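Local coordinates for D-glycerate 3-kinase (Cryptococcus neoformans var. grubii serotype A, PDB 6CKG), which probably phosphorylates D-glycerate at its 3-hydroxyl group, as expected of a D-glycerate 3-kinase, at residues G17-L29 / L63-L77. Numbering follows the deposited sequence.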
ATOM      1  N   GLY A  17     -13.719  -9.503 -12.431  1.00 72.07           N
ATOM      2  CA  GLY A  17     -14.438  -9.363 -13.688  1.00 78.84           C
ATOM      3  C   GLY A  17     -15.474  -8.248 -13.681  1.00 83.07           C
ATOM      4  O   GLY A  17     -16.150  -8.010 -14.687  1.00 87.93           O
ATOM      5  N   GLY A  18     -15.589  -7.557 -12.546  1.00 78.72           N
ATOM      6  CA  GLY A  18     -16.592  -6.529 -12.361  1.00 69.88           C
ATOM      7  C   GLY A  18     -16.161  -5.178 -12.901  1.00 56.77           C
ATOM      8  O   GLY A  18     -15.145  -5.035 -13.584  1.00 48.85           O
ATOM      9  N   ALA A  19     -16.963  -4.161 -12.571  1.00 49.32           N
ATOM     10  CA  ALA A  19     -16.743  -2.827 -13.122  1.00 44.43           C
ATOM     11  C   ALA A  19     -15.376  -2.274 -12.726  1.00 45.84           C
ATOM     12  O   ALA A  19     -14.666  -1.703 -13.560  1.00 44.51           O
ATOM     13  CB  ALA A  19     -17.856  -1.881 -12.675  1.00 48.03           C
ATOM     14  N   MET A  20     -14.989  -2.424 -11.451  1.00 40.69           N
ATOM     15  CA  MET A  20     -13.703  -1.877 -11.024  1.00 37.24           C
ATOM     16  C   MET A  20     -12.544  -2.559 -11.743  1.00 40.83           C
ATOM     17  O   MET A  20     -11.609  -1.890 -12.198  1.00 35.57           O
ATOM     18  CB  MET A  20     -13.529  -1.989  -9.509  1.00 32.72           C
ATOM     19  CG  MET A  20     -12.254  -1.292  -9.020  1.00 33.45           C
ATOM     20  SD  MET A  20     -11.932  -1.280  -7.231  1.00 37.50           S
ATOM     21  CE  MET A  20     -13.317  -0.302  -6.635  1.00 41.22           C
ATOM     22  N   VAL A  21     -12.588  -3.891 -11.865  1.00 41.05           N
ATOM     23  CA  VAL A  21     -11.523  -4.610 -12.560  1.00 42.68           C
ATOM     24  C   VAL A  21     -11.454  -4.165 -14.019  1.00 37.28           C
ATOM     25  O   VAL A  21     -10.382  -3.812 -14.524  1.00 37.28           O
ATOM     26  CB  VAL A  21     -11.727  -6.131 -12.438  1.00 43.36           C
ATOM     27  CG1 VAL A  21     -10.939  -6.879 -13.524  1.00 42.66           C
ATOM     28  CG2 VAL A  21     -11.318  -6.608 -11.066  1.00 43.32           C
ATOM     29  N   GLN A  22     -12.602  -4.144 -14.705  1.00 36.43           N
ATOM     30  CA  GLN A  22     -12.627  -3.740 -16.113  1.00 40.88           C
ATOM     31  C   GLN A  22     -12.155  -2.305 -16.294  1.00 42.01           C
ATOM     32  O   GLN A  22     -11.409  -1.996 -17.232  1.00 36.07           O
ATOM     33  CB  GLN A  22     -14.038  -3.880 -16.689  1.00 47.29           C
ATOM     34  CG  GLN A  22     -14.584  -5.286 -16.684  1.00 61.61           C
ATOM     35  CD  GLN A  22     -15.896  -5.388 -17.436  1.00 72.24           C
ATOM     36  OE1 GLN A  22     -16.366  -4.408 -18.020  1.00 71.18           O
ATOM     37  NE2 GLN A  22     -16.494  -6.577 -17.428  1.00 76.71           N
ATOM     38  N   GLN A  23     -12.612  -1.402 -15.428  1.00 35.45           N
ATOM     39  CA  GLN A  23     -12.209  -0.012 -15.560  1.00 31.77           C
ATOM     40  C   GLN A  23     -10.728   0.156 -15.262  1.00 27.89           C
ATOM     41  O   GLN A  23     -10.042   0.933 -15.937  1.00 34.42           O
ATOM     42  CB  GLN A  23     -13.057   0.869 -14.640  1.00 36.10           C
ATOM     43  CG  GLN A  23     -14.481   1.054 -15.143  1.00 45.71           C
ATOM     44  CD  GLN A  23     -15.292   1.942 -14.231  1.00 48.22           C
ATOM     45  OE1 GLN A  23     -14.894   3.066 -13.935  1.00 44.23           O
ATOM     46  NE2 GLN A  23     -16.423   1.431 -13.760  1.00 52.42           N
ATOM     47  N   THR A  24     -10.212  -0.563 -14.262  1.00 31.80           N
ATOM     48  CA  THR A  24      -8.784  -0.482 -13.967  1.00 31.68           C
ATOM     49  C   THR A  24      -7.953  -1.049 -15.111  1.00 30.60           C
ATOM     50  O   THR A  24      -6.890  -0.507 -15.443  1.00 29.08           O
ATOM     51  CB  THR A  24      -8.462  -1.208 -12.664  1.00 32.06           C
ATOM     52  OG1 THR A  24      -9.239  -0.648 -11.596  1.00 31.90           O
ATOM     53  CG2 THR A  24      -6.994  -1.049 -12.336  1.00 30.10           C
ATOM     54  N   ALA A  25      -8.442  -2.120 -15.745  1.00 30.69           N
ATOM     55  CA  ALA A  25      -7.761  -2.680 -16.908  1.00 28.12           C
ATOM     56  C   ALA A  25      -7.683  -1.667 -18.040  1.00 30.99           C
ATOM     57  O   ALA A  25      -6.632  -1.513 -18.675  1.00 32.72           O
ATOM     58  CB  ALA A  25      -8.480  -3.945 -17.378  1.00 30.16           C
ATOM     59  N   GLY A  26      -8.798  -0.987 -18.337  1.00 29.97           N
ATOM     60  CA  GLY A  26      -8.765   0.032 -19.377  1.00 31.24           C
ATOM     61  C   GLY A  26      -7.713   1.091 -19.103  1.00 29.40           C
ATOM     62  O   GLY A  26      -6.962   1.487 -20.001  1.00 28.57           O
ATOM     63  N   PHE A  27      -7.628   1.531 -17.848  1.00 27.94           N
ATOM     64  CA  PHE A  27      -6.645   2.531 -17.416  1.00 27.07           C
ATOM     65  C   PHE A  27      -5.211   2.000 -17.514  1.00 28.73           C
ATOM     66  O   PHE A  27      -4.311   2.697 -18.002  1.00 27.80           O
ATOM     67  CB  PHE A  27      -6.972   2.947 -15.984  1.00 25.30           C
ATOM     68  CG  PHE A  27      -5.956   3.878 -15.344  1.00 26.83           C
ATOM     69  CD1 PHE A  27      -5.967   5.238 -15.630  1.00 36.45           C
ATOM     70  CD2 PHE A  27      -5.022   3.397 -14.439  1.00 35.58           C
ATOM     71  CE1 PHE A  27      -5.051   6.103 -15.034  1.00 34.26           C
ATOM     72  CE2 PHE A  27      -4.098   4.266 -13.831  1.00 31.85           C
ATOM     73  CZ  PHE A  27      -4.118   5.612 -14.138  1.00 31.09           C
ATOM     74  N   VAL A  28      -4.969   0.773 -17.041  1.00 31.86           N
ATOM     75  CA  VAL A  28      -3.639   0.174 -17.186  1.00 24.64           C
ATOM     76  C   VAL A  28      -3.244   0.069 -18.658  1.00 23.99           C
ATOM     77  O   VAL A  28      -2.109   0.385 -19.037  1.00 29.42           O
ATOM     78  CB  VAL A  28      -3.579  -1.192 -16.479  1.00 24.97           C
ATOM     79  CG1 VAL A  28      -2.323  -1.921 -16.859  1.00 29.72           C
ATOM     80  CG2 VAL A  28      -3.630  -0.984 -14.942  1.00 24.22           C
ATOM     81  N   LEU A  29      -4.164  -0.387 -19.513  1.00 24.06           N
ATOM     82  CA  LEU A  29      -3.835  -0.543 -20.929  1.00 31.25           C
ATOM     83  C   LEU A  29      -3.515   0.800 -21.581  1.00 36.60           C
ATOM     84  O   LEU A  29      -2.587   0.900 -22.396  1.00 31.93           O
ATOM     85  CB  LEU A  29      -4.988  -1.229 -21.670  1.00 32.96           C
ATOM     86  CG  LEU A  29      -5.188  -2.706 -21.352  1.00 33.90           C
ATOM     87  CD1 LEU A  29      -6.585  -3.159 -21.752  1.00 37.94           C
ATOM     88  CD2 LEU A  29      -4.135  -3.510 -22.076  1.00 37.48           C
ATOM     89  N   LEU A  63      -9.487  -6.015  -5.967  1.00 40.43           N
ATOM     90  CA  LEU A  63      -8.949  -5.534  -7.236  1.00 34.87           C
ATOM     91  C   LEU A  63      -7.619  -6.198  -7.572  1.00 38.01           C
ATOM     92  O   LEU A  63      -7.490  -6.872  -8.604  1.00 38.91           O
ATOM     93  CB  LEU A  63      -8.800  -4.018  -7.188  1.00 31.13           C
ATOM     94  CG  LEU A  63      -8.078  -3.392  -8.362  1.00 37.08           C
ATOM     95  CD1 LEU A  63      -8.859  -3.669  -9.656  1.00 37.92           C
ATOM     96  CD2 LEU A  63      -7.914  -1.891  -8.105  1.00 30.20           C
ATOM     97  N   THR A  64      -6.623  -6.045  -6.697  1.00 34.28           N
ATOM     98  CA  THR A  64      -5.290  -6.559  -7.003  1.00 37.62           C
ATOM     99  C   THR A  64      -5.214  -8.083  -6.956  1.00 40.93           C
ATOM    100  O   THR A  64      -4.222  -8.655  -7.424  1.00 40.03           O
ATOM    101  CB  THR A  64      -4.259  -5.942  -6.048  1.00 45.87           C
ATOM    102  OG1 THR A  64      -4.572  -6.295  -4.699  1.00 49.25           O
ATOM    103  CG2 THR A  64      -4.270  -4.419  -6.164  1.00 35.38           C
ATOM    104  N   GLY A  65      -6.239  -8.754  -6.428  1.00 44.53           N
ATOM    105  CA  GLY A  65      -6.293 -10.200  -6.524  1.00 40.68           C
ATOM    106  C   GLY A  65      -6.792 -10.700  -7.863  1.00 43.66           C
ATOM    107  O   GLY A  65      -6.375 -11.767  -8.314  1.00 41.69           O
ATOM    108  N   LEU A  66      -7.682  -9.945  -8.513  1.00 43.64           N
ATOM    109  CA  LEU A  66      -8.286 -10.317  -9.787  1.00 48.90           C
ATOM    110  C   LEU A  66      -7.608  -9.681 -10.987  1.00 43.11           C
ATOM    111  O   LEU A  66      -7.548 -10.302 -12.050  1.00 38.27           O
ATOM    112  CB  LEU A  66      -9.764  -9.912  -9.807  1.00 48.97           C
ATOM    113  CG  LEU A  66     -10.649 -10.535  -8.731  1.00 50.21           C
ATOM    114  CD1 LEU A  66     -11.980  -9.816  -8.670  1.00 44.38           C
ATOM    115  CD2 LEU A  66     -10.837 -12.024  -9.008  1.00 50.95           C
ATOM    116  N   LEU A  67      -7.102  -8.460 -10.838  1.00 44.74           N
ATOM    117  CA  LEU A  67      -6.599  -7.718 -11.988  1.00 42.53           C
ATOM    118  C   LEU A  67      -5.452  -8.405 -12.719  1.00 36.45           C
ATOM    119  O   LEU A  67      -5.466  -8.385 -13.962  1.00 36.53           O
ATOM    120  CB  LEU A  67      -6.184  -6.308 -11.548  1.00 33.59           C
ATOM    121  CG  LEU A  67      -5.580  -5.375 -12.604  1.00 35.96           C
ATOM    122  CD1 LEU A  67      -6.593  -5.073 -13.706  1.00 37.41           C
ATOM    123  CD2 LEU A  67      -5.099  -4.081 -11.952  1.00 32.60           C
ATOM    124  N   PRO A  68      -4.439  -8.983 -12.052  1.00 36.10           N
ATOM    125  CA  PRO A  68      -3.371  -9.662 -12.818  1.00 41.06           C
ATOM    126  C   PRO A  68      -3.874 -10.757 -13.742  1.00 39.45           C
ATOM    127  O   PRO A  68      -3.498 -10.781 -14.924  1.00 41.86           O
ATOM    128  CB  PRO A  68      -2.455 -10.226 -11.720  1.00 41.25           C
ATOM    129  CG  PRO A  68      -2.690  -9.338 -10.543  1.00 39.45           C
ATOM    130  CD  PRO A  68      -4.141  -8.967 -10.605  1.00 32.88           C
ATOM    131  N   ASP A  69      -4.704 -11.678 -13.245  1.00 38.85           N
ATOM    132  CA  ASP A  69      -5.154 -12.779 -14.101  1.00 40.37           C
ATOM    133  C   ASP A  69      -6.059 -12.278 -15.218  1.00 34.11           C
ATOM    134  O   ASP A  69      -6.130 -12.893 -16.286  1.00 37.96           O
ATOM    135  CB  ASP A  69      -5.880 -13.837 -13.277  1.00 52.58           C
ATOM    136  CG  ASP A  69      -4.956 -14.582 -12.337  1.00 67.10           C
ATOM    137  OD1 ASP A  69      -3.761 -14.745 -12.667  1.00 71.15           O
ATOM    138  OD2 ASP A  69      -5.431 -15.008 -11.266  1.00 78.36           O
ATOM    139  N   TYR A  70      -6.752 -11.168 -14.986  1.00 35.45           N
ATOM    140  CA  TYR A  70      -7.592 -10.573 -16.018  1.00 37.06           C
ATOM    141  C   TYR A  70      -6.738 -10.006 -17.150  1.00 38.73           C
ATOM    142  O   TYR A  70      -7.015 -10.248 -18.333  1.00 37.00           O
ATOM    143  CB  TYR A  70      -8.461  -9.486 -15.378  1.00 37.97           C
ATOM    144  CG  TYR A  70      -9.552  -8.935 -16.247  1.00 33.27           C
ATOM    145  CD1 TYR A  70      -9.330  -7.825 -17.052  1.00 34.88           C
ATOM    146  CD2 TYR A  70     -10.818  -9.502 -16.242  1.00 33.98           C
ATOM    147  CE1 TYR A  70     -10.336  -7.301 -17.838  1.00 37.55           C
ATOM    148  CE2 TYR A  70     -11.831  -8.986 -17.041  1.00 43.43           C
ATOM    149  CZ  TYR A  70     -11.580  -7.891 -17.834  1.00 41.05           C
ATOM    150  OH  TYR A  70     -12.579  -7.378 -18.624  1.00 48.48           O
ATOM    151  N   LEU A  71      -5.684  -9.253 -16.802  1.00 30.26           N
ATOM    152  CA  LEU A  71      -4.814  -8.669 -17.823  1.00 30.64           C
ATOM    153  C   LEU A  71      -4.039  -9.742 -18.580  1.00 33.20           C
ATOM    154  O   LEU A  71      -3.852  -9.636 -19.802  1.00 34.73           O
ATOM    155  CB  LEU A  71      -3.858  -7.661 -17.180  1.00 29.54           C
ATOM    156  CG  LEU A  71      -4.554  -6.380 -16.688  1.00 35.17           C
ATOM    157  CD1 LEU A  71      -3.609  -5.445 -15.920  1.00 32.83           C
ATOM    158  CD2 LEU A  71      -5.198  -5.656 -17.860  1.00 32.18           C
ATOM    159  N   GLU A  72      -3.578 -10.786 -17.877  1.00 30.46           N
ATOM    160  CA  GLU A  72      -2.827 -11.849 -18.536  1.00 33.80           C
ATOM    161  C   GLU A  72      -3.726 -12.655 -19.457  1.00 37.39           C
ATOM    162  O   GLU A  72      -3.336 -12.991 -20.583  1.00 40.12           O
ATOM    163  CB  GLU A  72      -2.159 -12.770 -17.505  1.00 36.81           C
ATOM    164  CG  GLU A  72      -1.140 -12.074 -16.576  1.00 44.73           C
ATOM    165  CD  GLU A  72      -0.186 -13.036 -15.865  1.00 55.99           C
ATOM    166  OE1 GLU A  72      -0.627 -14.150 -15.498  1.00 59.11           O
ATOM    167  OE2 GLU A  72       1.007 -12.671 -15.680  1.00 47.03           O
ATOM    168  N   LYS A  73      -4.947 -12.946 -19.011  1.00 37.80           N
ATOM    169  CA  LYS A  73      -5.803 -13.832 -19.784  1.00 39.16           C
ATOM    170  C   LYS A  73      -6.439 -13.114 -20.965  1.00 41.89           C
ATOM    171  O   LYS A  73      -6.455 -13.646 -22.077  1.00 40.34           O
ATOM    172  CB  LYS A  73      -6.887 -14.445 -18.895  1.00 37.25           C
ATOM    173  CG  LYS A  73      -7.825 -15.386 -19.650  1.00 44.19           C
ATOM    174  CD  LYS A  73      -9.098 -15.643 -18.868  1.00 53.96           C
ATOM    175  CE  LYS A  73     -10.131 -16.370 -19.717  1.00 66.55           C
ATOM    176  NZ  LYS A  73      -9.721 -17.772 -20.015  1.00 73.68           N
ATOM    177  N   HIS A  74      -6.972 -11.914 -20.746  1.00 39.55           N
ATOM    178  CA  HIS A  74      -7.743 -11.233 -21.777  1.00 43.62           C
ATOM    179  C   HIS A  74      -6.942 -10.222 -22.589  1.00 36.15           C
ATOM    180  O   HIS A  74      -7.383  -9.847 -23.676  1.00 41.49           O
ATOM    181  CB  HIS A  74      -8.955 -10.533 -21.151  1.00 39.95           C
ATOM    182  CG  HIS A  74      -9.941 -11.479 -20.546  1.00 40.87           C
ATOM    183  ND1 HIS A  74     -10.640 -12.403 -21.295  1.00 46.24           N
ATOM    184  CD2 HIS A  74     -10.343 -11.649 -19.266  1.00 45.35           C
ATOM    185  CE1 HIS A  74     -11.428 -13.102 -20.500  1.00 50.14           C
ATOM    186  NE2 HIS A  74     -11.264 -12.667 -19.262  1.00 45.43           N
ATOM    187  N   TYR A  75      -5.784  -9.776 -22.102  1.00 38.69           N
ATOM    188  CA  TYR A  75      -5.001  -8.777 -22.819  1.00 40.78           C
ATOM    189  C   TYR A  75      -3.557  -9.206 -23.044  1.00 39.22           C
ATOM    190  O   TYR A  75      -2.732  -8.370 -23.429  1.00 34.97           O
ATOM    191  CB  TYR A  75      -5.076  -7.431 -22.081  1.00 42.51           C
ATOM    192  CG  TYR A  75      -6.500  -6.959 -22.118  1.00 41.08           C
ATOM    193  CD1 TYR A  75      -7.049  -6.453 -23.297  1.00 33.00           C
ATOM    194  CD2 TYR A  75      -7.332  -7.122 -21.018  1.00 45.93           C
ATOM    195  CE1 TYR A  75      -8.366  -6.076 -23.353  1.00 36.31           C
ATOM    196  CE2 TYR A  75      -8.654  -6.740 -21.064  1.00 46.07           C
ATOM    197  CZ  TYR A  75      -9.163  -6.217 -22.234  1.00 43.06           C
ATOM    198  OH  TYR A  75     -10.478  -5.853 -22.288  1.00 44.36           O
ATOM    199  N   GLY A  76      -3.240 -10.484 -22.822  1.00 39.92           N
ATOM    200  CA  GLY A  76      -1.940 -11.038 -23.156  1.00 35.83           C
ATOM    201  C   GLY A  76      -0.765 -10.398 -22.448  1.00 30.79           C
ATOM    202  O   GLY A  76       0.370 -10.529 -22.907  1.00 35.43           O
ATOM    203  N   LEU A  77      -0.995  -9.718 -21.339  1.00 32.70           N
ATOM    204  CA  LEU A  77       0.097  -9.066 -20.628  1.00 31.61           C
ATOM    205  C   LEU A  77       0.801 -10.032 -19.678  1.00 34.87           C
ATOM    206  O   LEU A  77       0.236 -11.032 -19.226  1.00 34.16           O
ATOM    207  CB  LEU A  77      -0.410  -7.860 -19.838  1.00 26.64           C
ATOM    208  CG  LEU A  77      -1.108  -6.779 -20.673  1.00 29.22           C
ATOM    209  CD1 LEU A  77      -1.436  -5.613 -19.783  1.00 26.80           C
ATOM    210  CD2 LEU A  77      -0.254  -6.363 -21.886  1.00 28.35           C
TER
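Val21 and Tyr70 meet where segment 19-29 of helix 19-38 crosses helix 63-75 at -56°. With Val21 CG1 anti to the backbone N (chi1 161°), this methyl makes a CH-pi contact over one face of the phenol ring, 3.9 Å from its centroid and offset toward the rim; His74 CD2 lies over the opposite face. The other methyl, CG2, meets Leu66 CB, so the branched valine fills two directions at once. One turn on, the short side chain of Ala25 points toward the other helix and fits between Tyr70 and Leu71, its CB 3.7 Å from Leu71 CD2. Thr24 and Leu63 reach tip to tip, OG1 to CD1, while Thr24 CG2 meets Leu67 CD2 at 3.6 Å. Threonine thus offers the leucines a methyl, and its buried hydroxyl bonds to Met20 O (2.7 Å) within its own helix. At the far end Leu29 CD1 sits over the centre of the Tyr75 ring, a second CH-pi contact. On the sheet side, Thr24 and Leu63 touch strand 247-253, and Leu71 touches strand 79-83; helix 63-75 probably follows the P-loop, as in P-loop kinases. Cohesion between the helices therefore rests on dispersion and the hydrophobic effect, with the Thr24 hydroxyl satisfied locally.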